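Local coordinates for protein putative glucoamylase (Bacteroides caccae ATCC 43185, PDB 4QT9) that is a putative glucoamylase, probably hydrolysing glucosidic bonds of starch-like or related glucans, and is built on an alpha/alpha toroid of paired helices, at residues Asp367-Pro372 with Asn384-Arg389; Asp323-His328 with Leu391-Gly396; Asp22-Thr27 with His361-Gly366; Tyr35-Ala40 with Met75-Gly80. All coordinates share one frame; numbering follows the deposited sequence.

Contacts 3 and 4 use opposite ends of helix 21-37, with centres 19 Å apart: the first meets helix 352-364, the second helix 67-83, so that both join helices of the alpha/alpha toroid. Contact 1, in the loops that follow helix 352-364, lies 14 Å from contact 3 between centres and touches it, Phe370 CE2 coming 3.5 Å from Tyr363 CE1. Contact 2 follows, 14 Å from contact 1 between centres, where the chain passes through strand 389-391 into helix 392-406, and Phe36 CZ of contact 4 packs 3.5 Å from Gly396 N. A bound acetate, probably from the crystallisation liquor, lies near Ile393 of contact 2.

Contact 1 of 4, residues Asp367-Pro372 with Asn384-Arg389; sequences DKVFGP and NWYPQR
Lys368 lays its aliphatic chain across the ring of Tyr386, and the fit can be traced outward from CB. With chi1 at 82°, CG sits between the backbone N and the carbonyl carbon, which turns the chain toward the tyrosine, and from there it runs extended. CG lies over one face, 3.9 Å from Tyr386 CD1. CD follows nearly above the ring centre, 4.3 Å from the centroid and 12° off the ring normal, a CH-pi contact. CE comes closer still, 3.5 Å from Tyr386 CE1, and NZ ends alongside the hydroxyl, 3.8 Å from Tyr386 OH. The lysine thus spends its methylene groups on the aromatic face and carries its charge past the far end of the ring. Both segments belong to the loop region around the small antiparallel hairpin of strands 370-371 and 374-375, and Gln388 is the centre of an inverse gamma turn just before strand 389-391. At the ring edge, near its plane, Val369 CG1 packs 3.8 Å from Tyr386 CD1, while its neighbour Phe370 turns toward helix 21-37. The polar backbone is bridged by water: one molecule donates to Lys368 O at 2.7 Å and to Tyr386 O, also at 2.7 Å, and accepts from Gln388 NE2. Within 384-389, Pro387 CD lies over one face of the Trp385 indole.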
# COMPACT_ATOMS: atom_id res chain seq x y z
N ASP A 367 -13.31 -21.47 -6.09
CA ASP A 367 -12.07 -21.77 -5.36
C ASP A 367 -10.80 -21.53 -6.19
O ASP A 367 -9.77 -21.24 -5.59
CB ASP A 367 -12.07 -23.21 -4.83
CG ASP A 367 -13.17 -23.52 -3.82
OD1 ASP A 367 -13.87 -22.57 -3.38
OD2 ASP A 367 -13.32 -24.71 -3.45
N LYS A 368 -10.86 -21.64 -7.52
CA LYS A 368 -9.67 -21.43 -8.35
C LYS A 368 -9.09 -19.99 -8.18
O LYS A 368 -7.89 -19.82 -8.38
CB LYS A 368 -9.95 -21.77 -9.83
CG LYS A 368 -10.62 -20.68 -10.65
CD LYS A 368 -11.29 -21.26 -11.87
CE LYS A 368 -11.51 -20.22 -12.90
NZ LYS A 368 -12.37 -20.70 -13.99
N VAL A 369 -9.91 -18.97 -7.80
CA VAL A 369 -9.39 -17.59 -7.59
C VAL A 369 -9.66 -17.11 -6.14
O VAL A 369 -8.88 -16.30 -5.64
CB VAL A 369 -9.85 -16.52 -8.62
CG1 VAL A 369 -9.37 -16.84 -10.03
CG2 VAL A 369 -11.36 -16.30 -8.58
N PHE A 370 -10.72 -17.61 -5.47
CA PHE A 370 -11.04 -17.19 -4.11
C PHE A 370 -10.61 -18.28 -3.13
O PHE A 370 -11.32 -19.27 -2.95
CB PHE A 370 -12.53 -16.82 -3.98
CG PHE A 370 -12.88 -16.15 -2.67
CD1 PHE A 370 -12.35 -14.90 -2.35
CD2 PHE A 370 -13.77 -16.74 -1.77
CE1 PHE A 370 -12.68 -14.27 -1.15
CE2 PHE A 370 -14.10 -16.11 -0.57
CZ PHE A 370 -13.56 -14.86 -0.28
N GLY A 371 -9.42 -18.13 -2.56
CA GLY A 371 -8.85 -19.12 -1.65
C GLY A 371 -9.08 -18.89 -0.16
O GLY A 371 -9.94 -18.09 0.21
N PRO A 372 -8.30 -19.59 0.71
CA PRO A 372 -8.52 -19.45 2.17
C PRO A 372 -8.28 -18.05 2.73
O PRO A 372 -9.01 -17.65 3.63
CB PRO A 372 -7.54 -20.46 2.79
CG PRO A 372 -6.54 -20.74 1.71
CD PRO A 372 -7.27 -20.60 0.42
N ASN A 384 -4.72 -20.28 -18.61
CA ASN A 384 -5.29 -21.21 -17.62
C ASN A 384 -4.31 -21.34 -16.43
O ASN A 384 -4.00 -22.44 -15.94
CB ASN A 384 -5.67 -22.57 -18.26
CG ASN A 384 -6.77 -22.39 -19.26
OD1 ASN A 384 -6.56 -22.49 -20.47
ND2 ASN A 384 -7.91 -21.91 -18.78
N TRP A 385 -3.80 -20.18 -16.00
CA TRP A 385 -2.83 -20.03 -14.95
C TRP A 385 -3.55 -19.47 -13.71
O TRP A 385 -3.96 -18.32 -13.72
CB TRP A 385 -1.70 -19.12 -15.47
CG TRP A 385 -0.66 -18.76 -14.45
CD1 TRP A 385 0.32 -19.56 -13.94
CD2 TRP A 385 -0.48 -17.47 -13.83
NE1 TRP A 385 1.10 -18.85 -13.05
CE2 TRP A 385 0.64 -17.56 -12.98
CE3 TRP A 385 -1.16 -16.24 -13.93
CZ2 TRP A 385 1.08 -16.49 -12.19
CZ3 TRP A 385 -0.72 -15.17 -13.17
CH2 TRP A 385 0.37 -15.30 -12.30
N TYR A 386 -3.77 -20.30 -12.70
CA TYR A 386 -4.48 -19.93 -11.45
C TYR A 386 -3.61 -20.25 -10.21
O TYR A 386 -3.91 -21.19 -9.47
CB TYR A 386 -5.85 -20.64 -11.39
CG TYR A 386 -6.77 -20.26 -12.53
CD1 TYR A 386 -7.54 -19.10 -12.48
CD2 TYR A 386 -6.91 -21.09 -13.65
CE1 TYR A 386 -8.37 -18.73 -13.54
CE2 TYR A 386 -7.75 -20.74 -14.72
CZ TYR A 386 -8.49 -19.56 -14.65
OH TYR A 386 -9.36 -19.20 -15.65
N PRO A 387 -2.54 -19.46 -9.96
CA PRO A 387 -1.67 -19.74 -8.81
C PRO A 387 -2.38 -19.57 -7.47
O PRO A 387 -3.13 -18.63 -7.26
CB PRO A 387 -0.52 -18.73 -8.96
CG PRO A 387 -1.12 -17.61 -9.75
CD PRO A 387 -2.04 -18.29 -10.72
N GLN A 388 -2.13 -20.49 -6.57
CA GLN A 388 -2.72 -20.43 -5.25
C GLN A 388 -1.70 -19.72 -4.35
O GLN A 388 -1.11 -20.32 -3.45
CB GLN A 388 -3.12 -21.83 -4.78
CG GLN A 388 -4.05 -22.51 -5.80
CD GLN A 388 -4.83 -23.64 -5.21
OE1 GLN A 388 -4.35 -24.39 -4.34
NE2 GLN A 388 -6.05 -23.84 -5.71
N ARG A 389 -1.43 -18.43 -4.69
CA ARG A 389 -0.41 -17.61 -4.04
C ARG A 389 -0.93 -16.24 -3.71
O ARG A 389 -1.81 -15.71 -4.39
CB ARG A 389 0.85 -17.50 -4.94
CG ARG A 389 1.54 -18.87 -5.13
CD ARG A 389 2.60 -18.90 -6.21
NE ARG A 389 3.35 -20.15 -6.13
CZ ARG A 389 4.53 -20.37 -6.71
NH1 ARG A 389 5.10 -19.44 -7.46
NH2 ARG A 389 5.14 -21.54 -6.55
O HOH W 1 -5.40 -17.74 -9.00
O HOH W 2 -6.20 -21.91 -8.13

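Contact 2 of 4, residues Asp323-His328 with Leu391-Gly396; sequences DGYAAH and LAIDQG
The closest pair of CA atoms, those of Tyr325 and Leu391, is 11.2 Å apart, so strand 324-327 and the start of helix 392-406 meet through side chains and a water alone. Tyr325 crosses part of that gap, and Leu391, Ile393 and the water close the rest. Its chi1 of -174° swings the ring off the strand, so that the CE2 edge meets Leu391 and the hydroxyl end comes near Ile393. Leu391 answers with one methyl, CD1, which arrives in the plane of the ring at its edge, 3.8 Å from Tyr325 CE2. Farther along, Ile393 CD1 sits 4.2 Å from Tyr325 OH. The strand is one arm of a two-stranded antiparallel hairpin with 318-321, and His328, at the end of the segment, hydrogen-bonds Thr317 and Ser321 next to and within the partner strand. Leu391 occupies the N-cap position of a helix in the alpha/alpha toroid, where Leu391 O accepts from both Asp394 N and Gln395 N, each at 3.0 Å. Tyr325 OH donates to a water at 2.8 Å, and that molecule donates to Asp394 OD1, likewise at 2.8 Å. This single water bridge runs beside the apolar touch and probably helps to hold the hydroxyl. Asp394 OD2 lies close to Asp377 OD1, and Ile393 also touches Tyr266 and comes about 4 Å from a bound acetate ion.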
# COMPACT_ATOMS: atom_id res chain seq x y z
N ASP A 323 5.03 -15.57 -16.43
CA ASP A 323 6.46 -15.85 -16.48
C ASP A 323 7.26 -15.28 -15.28
O ASP A 323 8.47 -15.10 -15.40
CB ASP A 323 7.06 -15.34 -17.81
CG ASP A 323 6.67 -16.17 -19.03
OD1 ASP A 323 6.40 -17.39 -18.86
OD2 ASP A 323 6.65 -15.60 -20.15
N GLY A 324 6.60 -15.07 -14.13
CA GLY A 324 7.26 -14.58 -12.92
C GLY A 324 6.54 -13.51 -12.12
O GLY A 324 5.67 -13.79 -11.29
N TYR A 325 6.97 -12.27 -12.31
CA TYR A 325 6.44 -11.07 -11.66
C TYR A 325 6.54 -9.95 -12.65
O TYR A 325 7.55 -9.86 -13.34
CB TYR A 325 7.20 -10.73 -10.35
CG TYR A 325 6.58 -9.58 -9.58
CD1 TYR A 325 6.89 -8.26 -9.88
CD2 TYR A 325 5.65 -9.82 -8.57
CE1 TYR A 325 6.29 -7.19 -9.19
CE2 TYR A 325 5.07 -8.77 -7.85
CZ TYR A 325 5.38 -7.46 -8.18
OH TYR A 325 4.80 -6.43 -7.47
N ALA A 326 5.51 -9.11 -12.75
CA ALA A 326 5.50 -8.03 -13.73
C ALA A 326 4.67 -6.83 -13.29
O ALA A 326 3.63 -6.97 -12.64
CB ALA A 326 4.95 -8.56 -15.05
N ALA A 327 5.12 -5.63 -13.69
CA ALA A 327 4.46 -4.36 -13.43
C ALA A 327 3.35 -4.13 -14.47
O ALA A 327 3.47 -3.27 -15.34
CB ALA A 327 5.48 -3.21 -13.45
N HIS A 328 2.27 -4.94 -14.40
CA HIS A 328 1.17 -4.82 -15.36
C HIS A 328 0.54 -3.46 -15.26
O HIS A 328 0.37 -2.96 -14.14
CB HIS A 328 0.08 -5.89 -15.17
CG HIS A 328 0.61 -7.28 -15.06
ND1 HIS A 328 0.59 -7.96 -13.85
CD2 HIS A 328 1.15 -8.09 -16.00
CE1 HIS A 328 1.09 -9.16 -14.10
NE2 HIS A 328 1.45 -9.28 -15.38
N LEU A 391 0.36 -12.21 -1.96
CA LEU A 391 1.38 -11.21 -1.62
C LEU A 391 0.76 -10.24 -0.65
O LEU A 391 -0.34 -9.74 -0.92
CB LEU A 391 1.91 -10.44 -2.85
CG LEU A 391 2.69 -11.22 -3.89
CD1 LEU A 391 2.91 -10.36 -5.12
CD2 LEU A 391 4.04 -11.69 -3.32
N ALA A 392 1.45 -9.95 0.47
CA ALA A 392 1.00 -8.98 1.47
C ALA A 392 0.58 -7.64 0.85
O ALA A 392 -0.48 -7.12 1.21
CB ALA A 392 2.10 -8.73 2.52
N ILE A 393 1.38 -7.10 -0.08
CA ILE A 393 1.11 -5.78 -0.72
C ILE A 393 -0.13 -5.81 -1.64
O ILE A 393 -0.63 -4.75 -2.01
CB ILE A 393 2.36 -5.19 -1.45
CG1 ILE A 393 2.87 -6.07 -2.61
CG2 ILE A 393 3.49 -4.82 -0.45
CD1 ILE A 393 4.04 -5.43 -3.42
N ASP A 394 -0.61 -6.98 -2.04
CA ASP A 394 -1.80 -7.03 -2.87
C ASP A 394 -3.04 -7.31 -1.97
O ASP A 394 -4.08 -6.69 -2.17
CB ASP A 394 -1.64 -8.01 -4.05
CG ASP A 394 -0.60 -7.54 -5.10
OD1 ASP A 394 -0.19 -6.37 -5.05
OD2 ASP A 394 -0.17 -8.36 -5.94
N GLN A 395 -2.89 -8.14 -0.90
CA GLN A 395 -3.98 -8.44 0.04
C GLN A 395 -4.31 -7.25 0.95
O GLN A 395 -5.48 -7.01 1.24
CB GLN A 395 -3.64 -9.68 0.89
CG GLN A 395 -3.55 -10.95 0.05
CD GLN A 395 -4.72 -11.12 -0.90
OE1 GLN A 395 -4.60 -10.91 -2.12
NE2 GLN A 395 -5.88 -11.49 -0.35
N GLY A 396 -3.28 -6.56 1.40
CA GLY A 396 -3.41 -5.40 2.29
C GLY A 396 -4.39 -4.35 1.82
O GLY A 396 -5.36 -4.08 2.52
O HOH W 3 2.34 -6.24 -6.14

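Contact 3 of 4, residues Asp22-Thr27 with His361-Gly366; sequences DALMDT and HLYNMG
Leu24 and Tyr363 run antiparallel, side by side, each reaching from its own helix toward the other's flank, whereas Thr27 meets the same tyrosine at about a right angle. The leucine works through a single methyl: CD1 lies 3.7 Å from Tyr363 CG and equally far from Tyr363 CB, so it presses on the root of the side chain and approaches the ring obliquely. One turn on, Thr27 CG2 comes 4.1 Å from Tyr363 CE1, also obliquely, in the outer half of the ring beside the carbon that bears the hydroxyl. Thr27 can offer this methyl because its chi1 of -56° sets OG1 beside the backbone N, turned back onto its own helix. There OG1 donates to Ala23 O at 3.1 Å, with an angle of 148° at the carbonyl oxygen, and Thr27 N bonds the same oxygen from the opposite face of the carbonyl plane. Tyr363 stands near the end of helix 352-364, and Gly366, with positive phi, is the first residue to break from helical angles; the tyrosine ring is also met edge-to-face by Phe370 of strand 370-371. Around helix 21-37, Leu24 further packs on Met359 and Arg360, while Asp22 and Asp26 make salt bridges to Arg406 on helix 392-406.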
# COMPACT_ATOMS: atom_id res chain seq x y z
N ASP A 22 -23.24 -6.29 0.74
CA ASP A 22 -22.75 -6.24 2.11
C ASP A 22 -22.22 -7.61 2.54
O ASP A 22 -21.08 -7.70 3.01
CB ASP A 22 -23.83 -5.74 3.07
CG ASP A 22 -23.48 -4.38 3.64
OD1 ASP A 22 -22.74 -4.32 4.67
OD2 ASP A 22 -23.90 -3.36 3.04
N ALA A 23 -23.00 -8.67 2.28
CA ALA A 23 -22.64 -10.06 2.57
C ALA A 23 -21.34 -10.47 1.85
O ALA A 23 -20.47 -11.09 2.46
CB ALA A 23 -23.78 -10.97 2.15
N LEU A 24 -21.21 -10.12 0.56
CA LEU A 24 -20.04 -10.43 -0.26
C LEU A 24 -18.81 -9.70 0.29
O LEU A 24 -17.74 -10.31 0.42
CB LEU A 24 -20.32 -10.03 -1.73
CG LEU A 24 -19.13 -9.98 -2.71
CD1 LEU A 24 -18.54 -11.36 -2.93
CD2 LEU A 24 -19.57 -9.39 -4.05
N MSE A 25 -18.97 -8.41 0.63
CA MSE A 25 -17.86 -7.64 1.17
C MSE A 25 -17.40 -8.20 2.51
O MSE A 25 -16.20 -8.30 2.74
CB MSE A 25 -18.24 -6.17 1.31
CG MSE A 25 -18.31 -5.44 -0.04
SE MSE A 25 -18.54 -3.54 0.23
CE MSE A 25 -20.38 -3.49 0.93
N ASP A 26 -18.36 -8.62 3.36
CA ASP A 26 -18.06 -9.22 4.67
C ASP A 26 -17.17 -10.46 4.53
O ASP A 26 -16.13 -10.56 5.21
CB ASP A 26 -19.36 -9.58 5.41
CG ASP A 26 -19.73 -8.59 6.51
OD1 ASP A 26 -18.86 -8.31 7.39
OD2 ASP A 26 -20.89 -8.11 6.51
N THR A 27 -17.55 -11.39 3.63
CA THR A 27 -16.78 -12.62 3.33
C THR A 27 -15.36 -12.28 2.81
O THR A 27 -14.40 -12.87 3.29
CB THR A 27 -17.53 -13.48 2.29
OG1 THR A 27 -18.84 -13.74 2.80
CG2 THR A 27 -16.81 -14.78 1.97
N HIS A 361 -18.11 -11.08 -9.70
CA HIS A 361 -17.67 -11.98 -10.79
C HIS A 361 -16.52 -12.88 -10.34
O HIS A 361 -16.57 -14.09 -10.59
CB HIS A 361 -17.27 -11.16 -12.03
CG HIS A 361 -16.78 -11.98 -13.19
ND1 HIS A 361 -17.66 -12.61 -14.04
CD2 HIS A 361 -15.52 -12.21 -13.61
CE1 HIS A 361 -16.91 -13.23 -14.94
NE2 HIS A 361 -15.61 -13.02 -14.72
N LEU A 362 -15.47 -12.30 -9.67
CA LEU A 362 -14.32 -13.07 -9.19
C LEU A 362 -14.76 -14.10 -8.15
O LEU A 362 -14.37 -15.27 -8.25
CB LEU A 362 -13.21 -12.16 -8.64
CG LEU A 362 -12.54 -11.21 -9.63
CD1 LEU A 362 -11.54 -10.32 -8.93
CD2 LEU A 362 -11.94 -11.96 -10.80
N TYR A 363 -15.63 -13.70 -7.20
CA TYR A 363 -16.19 -14.62 -6.21
C TYR A 363 -16.92 -15.79 -6.90
O TYR A 363 -16.75 -16.93 -6.50
CB TYR A 363 -17.14 -13.87 -5.28
CG TYR A 363 -17.64 -14.70 -4.12
CD1 TYR A 363 -16.83 -14.93 -3.01
CD2 TYR A 363 -18.89 -15.30 -4.16
CE1 TYR A 363 -17.26 -15.76 -1.97
CE2 TYR A 363 -19.33 -16.13 -3.12
CZ TYR A 363 -18.51 -16.35 -2.03
OH TYR A 363 -18.96 -17.15 -1.00
N ASN A 364 -17.70 -15.51 -7.96
CA ASN A 364 -18.45 -16.55 -8.67
C ASN A 364 -17.56 -17.51 -9.48
O ASN A 364 -18.03 -18.60 -9.83
CB ASN A 364 -19.51 -15.93 -9.57
CG ASN A 364 -20.70 -15.40 -8.79
OD1 ASN A 364 -21.08 -15.93 -7.73
ND2 ASN A 364 -21.33 -14.36 -9.31
N MSE A 365 -16.27 -17.16 -9.71
CA MSE A 365 -15.33 -18.06 -10.41
C MSE A 365 -14.92 -19.24 -9.52
O MSE A 365 -14.35 -20.20 -10.02
CB MSE A 365 -14.10 -17.30 -10.88
CG MSE A 365 -14.31 -16.61 -12.19
SE MSE A 365 -12.83 -15.41 -12.48
CE MSE A 365 -11.61 -16.61 -13.36
N GLY A 366 -15.21 -19.15 -8.23
CA GLY A 366 -14.98 -20.23 -7.28
C GLY A 366 -13.62 -20.30 -6.64
O GLY A 366 -12.86 -19.32 -6.65

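Contact 4 of 4, residues Tyr35-Ala40 with Met75-Gly80; sequences YFWEGA and MAILAG
Phe36 and Trp37 bring two differently turned rings against Ala76 and Ile77. Over one face of the Phe36 ring lies its own neighbour, Tyr35, whose CD1 stands 3.3 Å above the plane near the centre; from across the contact, Ala76 CB comes in obliquely, 3.8 Å from Phe36 CD2. The indole is met at its edge, near its plane, by Ile77 CG2, which lies 4.0 Å from Trp37 CZ3, the two side chains crossing at about a right angle. Ile77 reaches both residues: while CG2 goes to the indole, its other branch turns to Phe36, with CG1 4.0 Å from Phe36 CB and CD1 3.9 Å from Phe36 O. A chi1 of -71° divides the branches this way, holding CG1 beside the backbone N and CG2 anti to it. Arg94 of helix 88-104 closes the arrangement, hydrogen-bonding the carbonyl oxygens of Phe36 and Trp37 and making a cation-pi contact with the indole. On another flank, Ala76 packs against Ala399 of helix 392-406. Apolar side chains packed between the end of helix 21-37 and the middle of helix 67-83 are the kind of helix-to-helix contact from which an alpha/alpha toroid is assembled.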
# COMPACT_ATOMS: atom_id res chain seq x y z
N TYR A 35 -5.16 -13.52 6.05
CA TYR A 35 -3.78 -13.49 5.52
C TYR A 35 -2.87 -12.91 6.60
O TYR A 35 -1.75 -13.37 6.80
CB TYR A 35 -3.64 -12.62 4.19
CG TYR A 35 -2.20 -12.53 3.65
CD1 TYR A 35 -1.30 -11.61 4.16
CD2 TYR A 35 -1.73 -13.44 2.70
CE1 TYR A 35 0.05 -11.60 3.77
CE2 TYR A 35 -0.41 -13.37 2.23
CZ TYR A 35 0.48 -12.46 2.77
OH TYR A 35 1.80 -12.44 2.36
N PHE A 36 -3.33 -11.83 7.23
CA PHE A 36 -2.51 -11.10 8.19
C PHE A 36 -2.65 -11.65 9.61
O PHE A 36 -1.70 -11.55 10.38
CB PHE A 36 -2.85 -9.62 8.13
CG PHE A 36 -2.54 -9.06 6.76
CD1 PHE A 36 -1.22 -8.86 6.35
CD2 PHE A 36 -3.57 -8.81 5.85
CE1 PHE A 36 -0.94 -8.38 5.06
CE2 PHE A 36 -3.28 -8.33 4.56
CZ PHE A 36 -1.97 -8.13 4.18
N TRP A 37 -3.80 -12.26 9.93
CA TRP A 37 -4.02 -12.84 11.24
C TRP A 37 -3.36 -14.22 11.34
O TRP A 37 -2.46 -14.41 12.16
CB TRP A 37 -5.52 -12.91 11.60
CG TRP A 37 -5.71 -13.21 13.06
CD1 TRP A 37 -6.01 -14.42 13.62
CD2 TRP A 37 -5.36 -12.34 14.15
NE1 TRP A 37 -5.96 -14.33 14.99
CE2 TRP A 37 -5.56 -13.07 15.34
CE3 TRP A 37 -4.92 -11.00 14.23
CZ2 TRP A 37 -5.35 -12.50 16.60
CZ3 TRP A 37 -4.70 -10.45 15.48
CH2 TRP A 37 -4.94 -11.18 16.65
N GLU A 38 -3.82 -15.19 10.51
CA GLU A 38 -3.35 -16.57 10.50
C GLU A 38 -2.08 -16.75 9.68
O GLU A 38 -1.26 -17.57 10.06
CB GLU A 38 -4.45 -17.51 9.98
CG GLU A 38 -5.67 -17.52 10.88
CD GLU A 38 -6.80 -18.49 10.58
OE1 GLU A 38 -6.89 -19.00 9.43
OE2 GLU A 38 -7.63 -18.72 11.49
N GLY A 39 -1.91 -16.00 8.59
CA GLY A 39 -0.74 -16.13 7.72
C GLY A 39 0.52 -15.41 8.17
O GLY A 39 1.57 -15.55 7.53
N ALA A 40 0.45 -14.66 9.26
CA ALA A 40 1.58 -13.87 9.76
C ALA A 40 2.77 -14.74 10.17
O ALA A 40 2.58 -15.89 10.59
CB ALA A 40 1.15 -13.03 10.95
N MSE A 75 -3.18 -2.26 9.41
CA MSE A 75 -4.45 -1.57 9.13
C MSE A 75 -5.54 -2.59 8.89
O MSE A 75 -6.68 -2.41 9.32
CB MSE A 75 -4.31 -0.64 7.91
CG MSE A 75 -3.47 0.57 8.19
SE MSE A 75 -3.21 1.60 6.56
CE MSE A 75 -3.85 3.37 7.22
N ALA A 76 -5.19 -3.68 8.23
CA ALA A 76 -6.11 -4.80 8.00
C ALA A 76 -6.48 -5.46 9.36
O ALA A 76 -7.64 -5.78 9.59
CB ALA A 76 -5.48 -5.81 7.05
N ILE A 77 -5.50 -5.60 10.28
CA ILE A 77 -5.75 -6.19 11.60
C ILE A 77 -6.64 -5.23 12.44
O ILE A 77 -7.58 -5.69 13.10
CB ILE A 77 -4.40 -6.53 12.28
CG1 ILE A 77 -3.74 -7.74 11.57
CG2 ILE A 77 -4.60 -6.81 13.79
CD1 ILE A 77 -2.23 -8.05 11.97
N LEU A 78 -6.38 -3.90 12.35
CA LEU A 78 -7.13 -2.84 13.03
C LEU A 78 -8.63 -2.87 12.64
O LEU A 78 -9.50 -2.84 13.50
CB LEU A 78 -6.50 -1.48 12.68
CG LEU A 78 -6.62 -0.32 13.66
CD1 LEU A 78 -5.98 -0.64 14.99
CD2 LEU A 78 -5.91 0.86 13.11
N ALA A 79 -8.91 -3.00 11.35
CA ALA A 79 -10.27 -3.14 10.83
C ALA A 79 -10.95 -4.42 11.39
O ALA A 79 -12.13 -4.38 11.73
CB ALA A 79 -10.24 -3.19 9.30
N GLY A 80 -10.18 -5.50 11.53
CA GLY A 80 -10.65 -6.77 12.08
C GLY A 80 -11.02 -6.66 13.54
O GLY A 80 -12.06 -7.17 13.98